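Long-range contact in MDM10 isoform 1 (Saccharomyces cerevisiae, PDB 7BTX), which helps tether the endoplasmic reticulum to mitochondria as part of the ERMES complex and takes part in late assembly of the TOM translocase: residues Ser258-Ser270 with Ile278-Ser290. Sequence-based numbering, arbitrary orientation.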
loop_
_atom_site.group_PDB
_atom_site.type_symbol
_atom_site.label_atom_id
_atom_site.label_comp_id
_atom_site.label_asym_id
_atom_site.label_seq_id
_atom_site.Cartn_x
_atom_site.Cartn_y
_atom_site.Cartn_z
ATOM N N SER D 258 -13.182 31.866 43.536
ATOM C CA SER D 258 -12.207 32.432 44.458
ATOM C C SER D 258 -11.742 33.780 43.928
ATOM O O SER D 258 -12.085 34.177 42.812
ATOM C CB SER D 258 -11.008 31.501 44.670
ATOM O OG SER D 258 -11.348 30.440 45.547
ATOM N N THR D 259 -10.956 34.474 44.749
ATOM C CA THR D 259 -10.522 35.845 44.488
ATOM C C THR D 259 -9.004 35.975 44.406
ATOM O O THR D 259 -8.438 37.015 44.759
ATOM C CB THR D 259 -11.094 36.775 45.558
ATOM O OG1 THR D 259 -10.639 38.116 45.338
ATOM C CG2 THR D 259 -10.719 36.299 46.968
ATOM N N ASN D 260 -8.317 34.950 43.904
ATOM C CA ASN D 260 -6.859 34.956 43.875
ATOM C C ASN D 260 -6.330 35.660 42.630
ATOM O O ASN D 260 -5.587 36.643 42.730
ATOM C CB ASN D 260 -6.325 33.523 43.939
ATOM C CG ASN D 260 -7.013 32.693 45.004
ATOM O OD1 ASN D 260 -7.576 31.637 44.717
ATOM N ND2 ASN D 260 -6.968 33.170 46.243
ATOM N N THR D 261 -6.706 35.158 41.453
ATOM C CA THR D 261 -6.318 35.723 40.167
ATOM C C THR D 261 -7.548 35.961 39.290
ATOM O O THR D 261 -7.483 36.677 38.282
ATOM C CB THR D 261 -5.310 34.781 39.492
ATOM O OG1 THR D 261 -4.333 34.380 40.459
ATOM C CG2 THR D 261 -4.543 35.467 38.362
ATOM N N GLY D 262 -8.686 35.423 39.707
ATOM C CA GLY D 262 -9.909 35.414 38.937
ATOM C C GLY D 262 -10.061 34.032 38.350
ATOM O O GLY D 262 -9.522 33.745 37.277
ATOM N N ARG D 263 -10.830 33.183 39.034
ATOM C CA ARG D 263 -10.805 31.752 38.766
ATOM C C ARG D 263 -11.936 31.022 39.474
ATOM O O ARG D 263 -12.255 31.325 40.629
ATOM C CB ARG D 263 -9.462 31.147 39.200
ATOM C CG ARG D 263 -9.006 31.528 40.604
ATOM C CD ARG D 263 -7.508 31.351 40.777
ATOM N NE ARG D 263 -7.179 30.100 41.454
ATOM C CZ ARG D 263 -5.941 29.714 41.748
ATOM N NH1 ARG D 263 -5.734 28.560 42.365
ATOM N NH2 ARG D 263 -4.910 30.483 41.429
ATOM N N PRO D 264 -12.579 30.083 38.806
ATOM C CA PRO D 264 -13.336 29.058 39.527
ATOM C C PRO D 264 -12.441 27.913 39.965
ATOM O O PRO D 264 -11.225 27.955 39.766
ATOM C CB PRO D 264 -14.371 28.602 38.496
ATOM C CG PRO D 264 -13.725 28.868 37.194
ATOM C CD PRO D 264 -12.943 30.130 37.382
ATOM N N LEU D 265 -13.029 26.891 40.579
ATOM C CA LEU D 265 -12.311 25.678 40.943
ATOM C C LEU D 265 -13.210 24.489 40.656
ATOM O O LEU D 265 -14.432 24.636 40.618
ATOM C CB LEU D 265 -11.908 25.690 42.417
ATOM C CG LEU D 265 -10.764 26.581 42.899
ATOM C CD1 LEU D 265 -11.257 27.966 43.272
ATOM C CD2 LEU D 265 -10.090 25.942 44.088
ATOM N N THR D 266 -12.634 23.312 40.439
ATOM C CA THR D 266 -13.452 22.130 40.207
ATOM C C THR D 266 -12.797 20.905 40.824
ATOM O O THR D 266 -11.929 20.282 40.209
ATOM C CB THR D 266 -13.686 21.903 38.709
ATOM O OG1 THR D 266 -14.188 23.099 38.104
ATOM C CG2 THR D 266 -14.694 20.793 38.486
ATOM N N LEU D 267 -13.193 20.559 42.041
ATOM C CA LEU D 267 -12.699 19.343 42.661
ATOM C C LEU D 267 -13.645 18.195 42.345
ATOM O O LEU D 267 -14.861 18.325 42.459
ATOM C CB LEU D 267 -12.570 19.523 44.173
ATOM C CG LEU D 267 -11.392 20.336 44.715
ATOM C CD1 LEU D 267 -11.678 21.830 44.726
ATOM C CD2 LEU D 267 -11.014 19.857 46.100
ATOM N N THR D 268 -13.080 17.053 41.939
ATOM C CA THR D 268 -13.871 15.986 41.338
ATOM C C THR D 268 -13.441 14.617 41.874
ATOM O O THR D 268 -12.544 13.966 41.358
ATOM C CB THR D 268 -13.761 16.029 39.814
ATOM O OG1 THR D 268 -13.990 17.366 39.355
ATOM C CG2 THR D 268 -14.782 15.122 39.183
ATOM N N LEU D 269 -14.118 14.154 42.919
ATOM C CA LEU D 269 -13.883 12.820 43.460
ATOM C C LEU D 269 -14.633 11.768 42.657
ATOM O O LEU D 269 -15.863 11.735 42.685
ATOM C CB LEU D 269 -14.324 12.736 44.923
ATOM C CG LEU D 269 -13.415 13.125 46.091
ATOM C CD1 LEU D 269 -12.187 12.230 46.122
ATOM C CD2 LEU D 269 -13.032 14.600 46.079
ATOM N N SER D 270 -13.924 10.899 41.954
ATOM C CA SER D 270 -14.581 9.821 41.237
ATOM C C SER D 270 -14.466 8.521 42.025
ATOM O O SER D 270 -13.864 8.469 43.098
ATOM C CB SER D 270 -13.993 9.668 39.840
ATOM O OG SER D 270 -14.231 8.369 39.334
ATOM N N ILE D 278 -10.263 4.594 42.411
ATOM C CA ILE D 278 -10.590 5.938 42.862
ATOM C C ILE D 278 -9.752 6.947 42.098
ATOM O O ILE D 278 -8.528 6.821 41.998
ATOM C CB ILE D 278 -10.361 6.064 44.377
ATOM C CG1 ILE D 278 -11.227 5.058 45.126
ATOM C CG2 ILE D 278 -10.640 7.478 44.855
ATOM C CD1 ILE D 278 -11.188 5.207 46.628
ATOM N N SER D 279 -10.415 7.953 41.543
ATOM C CA SER D 279 -9.755 9.084 40.916
ATOM C C SER D 279 -10.042 10.344 41.714
ATOM O O SER D 279 -10.928 10.379 42.567
ATOM C CB SER D 279 -10.214 9.273 39.470
ATOM O OG SER D 279 -9.860 10.563 39.013
ATOM N N SER D 280 -9.276 11.386 41.422
ATOM C CA SER D 280 -9.440 12.672 42.080
ATOM C C SER D 280 -8.824 13.740 41.201
ATOM O O SER D 280 -7.735 13.541 40.661
ATOM C CB SER D 280 -8.784 12.670 43.458
ATOM O OG SER D 280 -8.904 13.936 44.073
ATOM N N THR D 281 -9.495 14.874 41.052
ATOM C CA THR D 281 -9.086 15.879 40.088
ATOM C C THR D 281 -9.258 17.262 40.683
ATOM O O THR D 281 -10.349 17.618 41.122
ATOM C CB THR D 281 -9.908 15.766 38.801
ATOM O OG1 THR D 281 -9.531 14.581 38.093
ATOM C CG2 THR D 281 -9.690 16.966 37.913
ATOM N N TYR D 282 -8.181 18.030 40.705
ATOM C CA TYR D 282 -8.239 19.454 40.977
ATOM C C TYR D 282 -8.124 20.193 39.653
ATOM O O TYR D 282 -7.408 19.754 38.754
ATOM C CB TYR D 282 -7.119 19.868 41.928
ATOM C CG TYR D 282 -7.025 21.343 42.200
ATOM C CD1 TYR D 282 -6.088 22.132 41.548
ATOM C CD2 TYR D 282 -7.855 21.944 43.126
ATOM C CE1 TYR D 282 -5.993 23.479 41.802
ATOM C CE2 TYR D 282 -7.768 23.288 43.388
ATOM C CZ TYR D 282 -6.838 24.051 42.722
ATOM O OH TYR D 282 -6.753 25.396 42.983
ATOM N N SER D 283 -8.840 21.303 39.519
ATOM C CA SER D 283 -8.883 22.022 38.248
ATOM C C SER D 283 -9.122 23.500 38.497
ATOM O O SER D 283 -10.267 23.920 38.673
ATOM C CB SER D 283 -9.965 21.455 37.339
ATOM O OG SER D 283 -10.066 22.232 36.165
ATOM N N ALA D 284 -8.063 24.291 38.482
ATOM C CA ALA D 284 -8.176 25.713 38.735
ATOM C C ALA D 284 -8.214 26.478 37.418
ATOM O O ALA D 284 -8.261 25.894 36.336
ATOM C CB ALA D 284 -7.029 26.179 39.626
ATOM N N LYS D 285 -8.220 27.802 37.511
ATOM C CA LYS D 285 -8.211 28.667 36.337
ATOM C C LYS D 285 -7.229 29.814 36.560
ATOM O O LYS D 285 -7.575 30.989 36.432
ATOM C CB LYS D 285 -9.611 29.181 36.012
ATOM C CG LYS D 285 -9.808 29.469 34.534
ATOM C CD LYS D 285 -10.938 30.446 34.285
ATOM C CE LYS D 285 -10.820 31.076 32.909
ATOM N NZ LYS D 285 -9.618 31.947 32.809
ATOM N N THR D 286 -5.984 29.480 36.901
ATOM C CA THR D 286 -5.024 30.433 37.453
ATOM C C THR D 286 -4.557 31.466 36.437
ATOM O O THR D 286 -3.414 31.426 35.974
ATOM C CB THR D 286 -3.798 29.697 37.986
ATOM O OG1 THR D 286 -2.962 29.320 36.887
ATOM C CG2 THR D 286 -4.214 28.446 38.722
ATOM N N GLY D 287 -5.429 32.397 36.101
ATOM C CA GLY D 287 -5.115 33.430 35.138
ATOM C C GLY D 287 -6.347 33.760 34.324
ATOM O O GLY D 287 -7.330 33.025 34.312
ATOM N N THR D 288 -6.270 34.896 33.637
ATOM C CA THR D 288 -7.376 35.320 32.788
ATOM C C THR D 288 -7.479 34.492 31.511
ATOM O O THR D 288 -8.543 34.451 30.885
ATOM C CB THR D 288 -7.245 36.810 32.458
ATOM O OG1 THR D 288 -8.369 37.227 31.674
ATOM C CG2 THR D 288 -5.954 37.102 31.710
ATOM N N ASN D 289 -6.398 33.825 31.113
ATOM C CA ASN D 289 -6.402 32.909 29.979
ATOM C C ASN D 289 -5.813 31.547 30.308
ATOM O O ASN D 289 -6.253 30.541 29.748
ATOM C CB ASN D 289 -5.645 33.533 28.799
ATOM C CG ASN D 289 -4.362 34.205 29.223
ATOM O OD1 ASN D 289 -3.952 34.113 30.379
ATOM N ND2 ASN D 289 -3.721 34.897 28.291
ATOM N N SER D 290 -4.833 31.487 31.205
ATOM C CA SER D 290 -4.229 30.218 31.586
ATOM C C SER D 290 -5.174 29.411 32.465
ATOM O O SER D 290 -6.017 29.967 33.170
ATOM C CB SER D 290 -2.915 30.468 32.322
ATOM O OG SER D 290 -2.345 29.253 32.766
#
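Strand 263-269 runs antiparallel to strand 280-284, their axes 4.7 Å apart at closest and 176° between directions. The straighter backbone bonds lie near the turn: Thr268 N reaches Thr281 O at 2.9 Å and Ser270 N donates to Ser279 O. Further along, Thr266 N to Ser283 O is a weak bond.

On one face Tyr282 meets three residues of the other strand. Its CG stands anti to the backbone N (chi1 176°), which lays the ring alongside the neighbouring strand, beside Leu265 and Leu267. Leu265 CD2 comes within 3.6 Å of Tyr282 CE2, obliquely to the ring, while Leu267 CD1 meets the ring edge at CD2. Past the ring, the hydroxyl takes a weak, bent bond from Arg263 NH1 at 3.4 Å, near the guanidinium plane; the guanidinium and ring planes are 59° apart. The arginine chain, kinked at chi3, places that guanidinium between Thr286 CG2 over one face and Asn260 OD1 over the other.

Small side chains line the other face: Thr268 CB faces Thr281 CB at 4.0 Å, with Thr266 beside Ser283 and Ser270 beside Ser279 in the same manner. Beyond them Pro264 CD rests 3.7 Å from Lys285 CD, and the lysine then bends at its end to give NZ to Gly287 O, 2.9 Å away, within the loop that follows.

Together the segments form a beta hairpin in the wall of the outer-membrane barrel. Strand 245-258 flanks it through Thr256, which shares a backbone hydrogen bond with Leu265, and Tyr255, touched by Pro264 and Thr266; strand 292-297 follows on the far side, where Ala294 shares a backbone hydrogen bond with Tyr282 and Thr281 packs on Cys293 and Lys295.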